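Possible adhesin (Caldicellulosiruptor kronotskyensis, PDB 4WA0) probably mediates attachment of this extremely thermophilic bacterium to cellulose, the chain here being the C-terminal beta-helix domain of a tapirin. Local coordinates at residues S6-A11 and D347-T352; S229-T234 and I295-I300. One frame throughout, in Å; residues are numbered along the deposited sequence.

Interaction 1 of 2, residues S6-A11 and D347-T352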
ATOM      1  N   SER A   6       4.023  -4.073  14.917  1.00 32.36           N
ATOM      2  CA  SER A   6       3.232  -5.267  15.162  1.00 26.04           C
ATOM      3  C   SER A   6       2.234  -5.505  14.050  1.00 22.24           C
ATOM      4  O   SER A   6       1.559  -4.562  13.647  1.00 20.37           O
ATOM      5  CB  SER A   6       2.428  -5.062  16.451  1.00 29.67           C
ATOM      6  OG  SER A   6       1.517  -6.146  16.634  1.00 25.75           O
ATOM      7  N   PRO A   7       2.070  -6.770  13.633  1.00 22.89           N
ATOM      8  CA  PRO A   7       1.037  -7.086  12.667  1.00 23.03           C
ATOM      9  C   PRO A   7      -0.370  -6.667  13.123  1.00 20.92           C
ATOM     10  O   PRO A   7      -1.313  -6.519  12.297  1.00 20.08           O
ATOM     11  CB  PRO A   7       1.147  -8.596  12.509  1.00 25.00           C
ATOM     12  CG  PRO A   7       2.537  -8.968  12.916  1.00 26.34           C
ATOM     13  CD  PRO A   7       2.939  -7.935  13.944  1.00 26.71           C
ATOM     14  N   LEU A   8      -0.608  -6.490  14.446  1.00 21.55           N
ATOM     15  CA  LEU A   8      -1.936  -6.060  14.878  1.00 23.17           C
ATOM     16  C   LEU A   8      -2.320  -4.604  14.510  1.00 21.89           C
ATOM     17  O   LEU A   8      -3.501  -4.243  14.577  1.00 26.69           O
ATOM     18  CB  LEU A   8      -2.148  -6.223  16.366  1.00 28.46           C
ATOM     19  CG  LEU A   8      -1.753  -7.529  17.026  1.00 31.78           C
ATOM     20  CD1 LEU A   8      -2.111  -7.372  18.490  1.00 36.31           C
ATOM     21  CD2 LEU A   8      -2.413  -8.753  16.425  1.00 34.40           C
ATOM     22  N   ASP A   9      -1.361  -3.798  14.094  1.00 20.94           N
ATOM     23  CA  ASP A   9      -1.580  -2.370  13.690  1.00 21.16           C
ATOM     24  C   ASP A   9      -1.991  -2.221  12.276  1.00 21.24           C
ATOM     25  O   ASP A   9      -2.141  -1.056  11.718  1.00 18.23           O
ATOM     26  CB  ASP A   9      -0.269  -1.624  13.930  1.00 25.91           C
ATOM     27  CG  ASP A   9       0.131  -1.607  15.424  1.00 34.18           C
ATOM     28  OD1 ASP A   9      -0.802  -1.770  16.243  1.00 36.40           O
ATOM     29  OD2 ASP A   9       1.365  -1.560  15.755  1.00 36.87           O
ATOM     30  N   TYR A  10      -2.056  -3.395  11.615  1.00 16.31           N
ATOM     31  CA  TYR A  10      -2.248  -3.376  10.202  1.00 17.20           C
ATOM     32  C   TYR A  10      -3.675  -3.722   9.848  1.00 13.42           C
ATOM     33  O   TYR A  10      -4.227  -4.674  10.397  1.00 17.01           O
ATOM     34  CB  TYR A  10      -1.265  -4.347   9.494  1.00 15.16           C
ATOM     35  CG  TYR A  10       0.111  -3.713   9.438  1.00 15.80           C
ATOM     36  CD1 TYR A  10       0.958  -3.822  10.511  1.00 17.38           C
ATOM     37  CD2 TYR A  10       0.529  -2.963   8.355  1.00 14.86           C
ATOM     38  CE1 TYR A  10       2.191  -3.223  10.507  1.00 18.59           C
ATOM     39  CE2 TYR A  10       1.784  -2.366   8.332  1.00 16.01           C
ATOM     40  CZ  TYR A  10       2.596  -2.501   9.441  1.00 17.29           C
ATOM     41  OH  TYR A  10       3.841  -1.906   9.536  1.00 19.17           O
ATOM     42  N   ALA A  11      -4.242  -2.968   8.930  1.00 13.13           N
ATOM     43  CA  ALA A  11      -5.523  -3.328   8.343  1.00 12.69           C
ATOM     44  C   ALA A  11      -5.361  -4.652   7.575  1.00 12.20           C
ATOM     45  O   ALA A  11      -6.228  -5.583   7.624  1.00 12.90           O
ATOM     46  CB  ALA A  11      -5.997  -2.278   7.432  1.00 13.15           C
ATOM     47  N   ASP A 347      -4.691 -13.267  22.559  1.00 17.91           N
ATOM     48  CA  ASP A 347      -5.016 -14.597  21.977  1.00 19.35           C
ATOM     49  C   ASP A 347      -4.217 -14.803  20.702  1.00 21.39           C
ATOM     50  O   ASP A 347      -3.684 -15.889  20.443  1.00 22.53           O
ATOM     51  CB  ASP A 347      -6.493 -14.687  21.626  1.00 19.91           C
ATOM     52  CG  ASP A 347      -6.911 -16.095  21.199  1.00 20.91           C
ATOM     53  OD1 ASP A 347      -6.939 -16.965  22.075  1.00 20.80           O
ATOM     54  OD2 ASP A 347      -7.306 -16.294  20.057  1.00 19.54           O
ATOM     55  N   ILE A 348      -4.169 -13.770  19.904  1.00 21.85           N
ATOM     56  CA  ILE A 348      -3.465 -13.813  18.614  1.00 22.47           C
ATOM     57  C   ILE A 348      -1.984 -13.922  18.879  1.00 27.47           C
ATOM     58  O   ILE A 348      -1.327 -14.800  18.314  1.00 22.63           O
ATOM     59  CB  ILE A 348      -3.729 -12.546  17.795  1.00 19.84           C
ATOM     60  CG1 ILE A 348      -5.197 -12.461  17.318  1.00 20.29           C
ATOM     61  CG2 ILE A 348      -2.774 -12.489  16.594  1.00 23.07           C
ATOM     62  CD1 ILE A 348      -5.624 -11.107  16.820  1.00 17.97           C
ATOM     63  N   GLU A 349      -1.452 -13.052  19.766  1.00 23.76           N
ATOM     64  CA  GLU A 349      -0.035 -13.159  20.196  1.00 26.91           C
ATOM     65  C   GLU A 349       0.340 -14.528  20.649  1.00 26.71           C
ATOM     66  O   GLU A 349       1.416 -15.023  20.301  1.00 31.03           O
ATOM     67  CB  GLU A 349       0.312 -12.085  21.278  1.00 24.61           C
ATOM     68  CG  GLU A 349       0.421 -10.699  20.630  1.00 24.83           C
ATOM     69  CD  GLU A 349       0.141  -9.483  21.518  1.00 30.10           C
ATOM     70  OE1 GLU A 349      -0.094  -9.598  22.732  1.00 30.84           O
ATOM     71  OE2 GLU A 349       0.129  -8.347  20.947  1.00 30.38           O
ATOM     72  N   SER A 350      -0.536 -15.190  21.395  1.00 27.78           N
ATOM     73  CA  SER A 350      -0.227 -16.484  21.961  1.00 28.97           C
ATOM     74  C   SER A 350      -0.185 -17.547  20.887  1.00 33.00           C
ATOM     75  O   SER A 350       0.694 -18.417  20.887  1.00 33.95           O
ATOM     76  CB  SER A 350      -1.237 -16.891  23.023  1.00 31.35           C
ATOM     77  OG  SER A 350      -1.126 -15.996  24.130  1.00 33.33           O
ATOM     78  N   ASN A 351      -1.148 -17.490  19.986  1.00 29.96           N
ATOM     79  CA  ASN A 351      -1.270 -18.515  18.945  1.00 33.02           C
ATOM     80  C   ASN A 351      -0.248 -18.373  17.819  1.00 34.54           C
ATOM     81  O   ASN A 351      -0.015 -19.322  17.083  1.00 41.40           O
ATOM     82  CB  ASN A 351      -2.659 -18.462  18.325  1.00 26.97           C
ATOM     83  CG  ASN A 351      -3.705 -19.090  19.205  1.00 27.66           C
ATOM     84  OD1 ASN A 351      -3.509 -20.133  19.765  1.00 26.44           O
ATOM     85  ND2 ASN A 351      -4.850 -18.433  19.331  1.00 23.15           N
ATOM     86  N   THR A 352       0.300 -17.183  17.643  1.00 33.06           N
ATOM     87  CA  THR A 352       1.300 -16.955  16.597  1.00 32.58           C
ATOM     88  C   THR A 352       2.728 -16.759  17.081  1.00 35.70           C
ATOM     89  O   THR A 352       3.678 -17.068  16.340  1.00 33.52           O
ATOM     90  CB  THR A 352       0.917 -15.736  15.786  1.00 37.87           C
ATOM     91  OG1 THR A 352       1.033 -14.559  16.604  1.00 36.36           O
ATOM     92  CG2 THR A 352      -0.526 -15.928  15.236  1.00 37.48           C
TER

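Interaction 2 of 2, residues S229-T234 and I295-I300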
ATOM      1  N   SER A 229       9.352 -11.498  13.414  1.00 32.68           N
ATOM      2  CA  SER A 229      10.211 -12.026  14.489  1.00 31.70           C
ATOM      3  C   SER A 229       9.366 -12.808  15.449  1.00 33.01           C
ATOM      4  O   SER A 229       8.359 -12.279  15.927  1.00 35.71           O
ATOM      5  CB  SER A 229      10.837 -10.892  15.331  1.00 32.92           C
ATOM      6  OG  SER A 229      11.669 -10.077  14.541  1.00 39.12           O
ATOM      7  N   GLY A 230       9.786 -14.040  15.745  1.00 31.06           N
ATOM      8  CA  GLY A 230       9.135 -14.863  16.751  1.00 31.00           C
ATOM      9  C   GLY A 230       8.026 -15.766  16.259  1.00 27.90           C
ATOM     10  O   GLY A 230       7.584 -16.634  16.981  1.00 29.08           O
ATOM     11  N   LEU A 231       7.574 -15.570  15.020  1.00 27.18           N
ATOM     12  CA  LEU A 231       6.482 -16.326  14.480  1.00 25.32           C
ATOM     13  C   LEU A 231       6.743 -17.816  14.564  1.00 29.25           C
ATOM     14  O   LEU A 231       7.714 -18.332  13.993  1.00 27.01           O
ATOM     15  CB  LEU A 231       6.282 -15.944  12.997  1.00 26.01           C
ATOM     16  CG  LEU A 231       5.160 -16.695  12.271  1.00 25.91           C
ATOM     17  CD1 LEU A 231       3.802 -16.537  12.936  1.00 27.41           C
ATOM     18  CD2 LEU A 231       5.096 -16.329  10.810  1.00 27.96           C
ATOM     19  N   LEU A 232       5.811 -18.498  15.185  1.00 26.35           N
ATOM     20  CA  LEU A 232       5.781 -19.954  15.292  1.00 29.92           C
ATOM     21  C   LEU A 232       5.353 -20.622  14.010  1.00 31.21           C
ATOM     22  O   LEU A 232       4.838 -19.977  13.116  1.00 30.45           O
ATOM     23  CB  LEU A 232       4.722 -20.295  16.317  1.00 32.57           C
ATOM     24  CG  LEU A 232       4.912 -19.746  17.746  1.00 37.46           C
ATOM     25  CD1 LEU A 232       3.624 -19.971  18.552  1.00 39.81           C
ATOM     26  CD2 LEU A 232       6.089 -20.393  18.450  1.00 38.58           C
ATOM     27  N   THR A 233       5.500 -21.944  13.946  1.00 31.29           N
ATOM     28  CA  THR A 233       5.011 -22.724  12.795  1.00 34.38           C
ATOM     29  C   THR A 233       3.849 -23.637  13.150  1.00 33.65           C
ATOM     30  O   THR A 233       3.318 -24.315  12.247  1.00 36.42           O
ATOM     31  CB  THR A 233       6.149 -23.573  12.193  1.00 36.39           C
ATOM     32  OG1 THR A 233       6.800 -24.273  13.261  1.00 39.24           O
ATOM     33  CG2 THR A 233       7.161 -22.664  11.490  1.00 37.85           C
ATOM     34  N   THR A 234       3.477 -23.662  14.446  1.00 29.88           N
ATOM     35  CA  THR A 234       2.253 -24.255  14.944  1.00 29.26           C
ATOM     36  C   THR A 234       1.111 -23.886  14.002  1.00 28.45           C
ATOM     37  O   THR A 234       0.933 -22.695  13.673  1.00 26.72           O
ATOM     38  CB  THR A 234       1.893 -23.616  16.328  1.00 31.28           C
ATOM     39  OG1 THR A 234       3.079 -23.437  17.106  1.00 37.96           O
ATOM     40  CG2 THR A 234       0.985 -24.479  17.127  1.00 32.67           C
ATOM     41  N   ILE A 295      -7.458 -14.406  10.265  1.00 11.02           N
ATOM     42  CA  ILE A 295      -6.046 -14.793  10.259  1.00 11.21           C
ATOM     43  C   ILE A 295      -5.905 -16.172   9.620  1.00 13.08           C
ATOM     44  O   ILE A 295      -6.582 -17.116  10.051  1.00 12.07           O
ATOM     45  CB  ILE A 295      -5.465 -14.808  11.671  1.00 12.39           C
ATOM     46  CG1 ILE A 295      -5.822 -13.483  12.411  1.00 15.98           C
ATOM     47  CG2 ILE A 295      -3.971 -15.057  11.613  1.00 14.13           C
ATOM     48  CD1 ILE A 295      -5.092 -13.278  13.663  1.00 18.42           C
ATOM     49  N   SER A 296      -5.091 -16.216   8.571  1.00 12.87           N
ATOM     50  CA  SER A 296      -4.884 -17.430   7.767  1.00 11.99           C
ATOM     51  C   SER A 296      -3.440 -17.627   7.340  1.00 14.42           C
ATOM     52  O   SER A 296      -2.587 -16.645   7.314  1.00 13.84           O
ATOM     53  CB  SER A 296      -5.831 -17.349   6.600  1.00 12.04           C
ATOM     54  OG  SER A 296      -5.894 -18.600   5.928  1.00 14.06           O
ATOM     55  N   ARG A 297      -3.092 -18.875   6.952  1.00 14.02           N
ATOM     56  CA  ARG A 297      -1.866 -19.068   6.189  1.00 15.88           C
ATOM     57  C   ARG A 297      -2.141 -19.434   4.758  1.00 16.63           C
ATOM     58  O   ARG A 297      -1.238 -19.862   4.049  1.00 18.33           O
ATOM     59  CB  ARG A 297      -0.943 -20.138   6.823  1.00 16.85           C
ATOM     60  CG  ARG A 297      -0.394 -19.699   8.168  1.00 16.56           C
ATOM     61  CD  ARG A 297       0.813 -20.504   8.574  1.00 18.29           C
ATOM     62  NE  ARG A 297       1.547 -19.973   9.716  1.00 18.35           N
ATOM     63  CZ  ARG A 297       1.318 -20.247  10.995  1.00 19.36           C
ATOM     64  NH1 ARG A 297       0.299 -20.963  11.390  1.00 17.37           N
ATOM     65  NH2 ARG A 297       2.139 -19.727  11.917  1.00 20.72           N
ATOM     66  N   GLY A 298      -3.369 -19.270   4.341  1.00 14.51           N
ATOM     67  CA  GLY A 298      -3.747 -19.341   2.953  1.00 14.08           C
ATOM     68  C   GLY A 298      -4.579 -18.179   2.527  1.00 13.13           C
ATOM     69  O   GLY A 298      -4.464 -17.073   3.096  1.00 14.01           O
ATOM     70  N   ASN A 299      -5.330 -18.374   1.459  1.00 12.50           N
ATOM     71  CA  ASN A 299      -6.082 -17.250   0.857  1.00 12.94           C
ATOM     72  C   ASN A 299      -7.357 -16.995   1.605  1.00 12.46           C
ATOM     73  O   ASN A 299      -7.875 -17.878   2.312  1.00 12.74           O
ATOM     74  CB  ASN A 299      -6.422 -17.515  -0.565  1.00 13.90           C
ATOM     75  CG  ASN A 299      -5.164 -17.610  -1.451  1.00 12.51           C
ATOM     76  OD1 ASN A 299      -4.117 -17.058  -1.182  1.00 11.25           O
ATOM     77  ND2 ASN A 299      -5.310 -18.396  -2.528  1.00 14.46           N
ATOM     78  N   ILE A 300      -7.829 -15.760   1.529  1.00 13.06           N
ATOM     79  CA  ILE A 300      -9.119 -15.350   2.094  1.00 14.73           C
ATOM     80  C   ILE A 300     -10.034 -14.967   0.989  1.00 14.61           C
ATOM     81  O   ILE A 300      -9.696 -14.080   0.184  1.00 14.04           O
ATOM     82  CB  ILE A 300      -8.921 -14.238   3.189  1.00 18.40           C
ATOM     83  CG1 ILE A 300      -8.077 -14.856   4.314  1.00 18.24           C
ATOM     84  CG2 ILE A 300     -10.251 -13.648   3.667  1.00 19.82           C
ATOM     85  CD1 ILE A 300      -7.733 -13.847   5.386  1.00 21.10           C
TER
HETATM   86  O   HOH W   1       4.848 -19.557   9.863  1.00 28.34           O
HETATM   87  O   HOH W   2       1.492 -20.231  14.625  1.00 29.18           O

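Interaction 1 of 2, residues S6-A11 and D347-T352
Leu8 reaches across to helix 342-352 with both of its methyl groups, and each finds a different residue. CD2 packs against the branch methyl of Ile348, with Leu8 CD2 and Ile348 CG2 3.8 Å apart, and the far end of the same isoleucine is nearly as close, Leu8 CD2 to Ile348 CD1 being 4.0 Å. The two side chains run past each other in opposite directions, overlapping near their ends. The other methyl meets a carboxylate: Leu8 CD1 lies 3.5 Å from Glu349 OE2. This is plain van der Waals contact, with the leucine and the glutamate crossing at about a right angle. Glu349 leaves the helix pointing neither at the leucine nor away from it; with CG anti to the carbonyl carbon (chi1 -74°) and the rest of the chain extended, its carboxylate arrives at the methyl.

The contact brings the two ends of the chain together on a beta-helix, within its stack of coils: strand 10-14 lies between 30-33 and 313-316. The short 3-10 turn 7-9 leads into strand 10-14, while helix 342-352 follows the strands near the end of the chain and rests on strand 258-263, where Ile348 also touches Val260 and Tyr262. On the N-terminal side an ST turn steadies the leucine's backbone: Leu8 N donates to Ser6 OG at 3.1 Å. The carbonyl of Leu8 is taken up by the hydroxyl of Tyr337.

On the helix, Ile348 O accepts twice from Thr352. The backbone bond from Thr352 N to Ile348 O is 3.0 Å, and Thr352 OG1 donates to the same oxygen at 2.9 Å, approaching from above the carbonyl plane, 40° out of it. Asp347, one residue before Ile348, uses OD2 to accept from the hydroxyls of Tyr262 and Thr249.

Interaction 2 of 2, residues S229-T234 and I295-I300
Backbone 229-234 is irregular and stays well clear of the bend 295-300, the nearest alpha carbons, those of Thr233 and Arg297, being 10.2 Å apart, and one long side chain spans the gap. Arg297 is extended from CG to NE, which carries its guanidinium up to the carbonyls of the loop. NH1 donates to Thr234 O at 2.9 Å, a bent bond with an N-H...O angle of 132° in which the oxygen lies 34° out of the guanidinium plane. NH2 comes nearly as close to another carbonyl, Arg297 NH2 to Leu232 O being 3.0 Å, but the angle is too poor for a hydrogen bond.

Two waters complete the link. Water 2 sits in plane at the guanidinium edge, accepting from Arg297 NH2 at 2.8 Å and donating to Thr234 O at 2.7 Å, so this carbonyl is gripped both directly and through water. Water 1 donates to Leu232 O and accepts only weakly from Arg297 NE.

Arg297 stands at a corner of the beta-helix, where the chain leaves strand 291-296 for strand 299-302, and the arginine reaches from that corner to the loop 229-234. An ST turn shapes the corner: Gly298 N donates to Ser296 OG at 3.1 Å. Glu264 forms a salt bridge with Arg297 NH1, which probably balances the charge and helps fix the guanidinium.

Leu231 adds a methyl beside the guanidinium, Leu231 CD1 lying 3.7 Å from Arg297 NH2, as the two side chains slide past each other in opposite directions. The same leucine also touches Lys15, Ile354 and Thr352.

In the fold
The centres of the two interactions lie about 10 Å apart, on the same side of the chain's centre. Along the chain, both segments of interaction 2 fall between those of interaction 1: the turn 6-11 comes first, then loop 229-234, corner 295-300 and finally helix 342-352. They meet at that helix, where Thr352 O and Leu232 N make a probable hydrogen bond at 2.8 Å, while Ile348 CG1 packs on Ile295 CD1 at 3.7 Å. Strand 10-14 is separated from 291-296 only by 313-316, so early and late coils are neighbours in the stack. Helix 342-352 and loop 229-234 thus lie side by side where the N-terminal coils stack on the C-terminal ones.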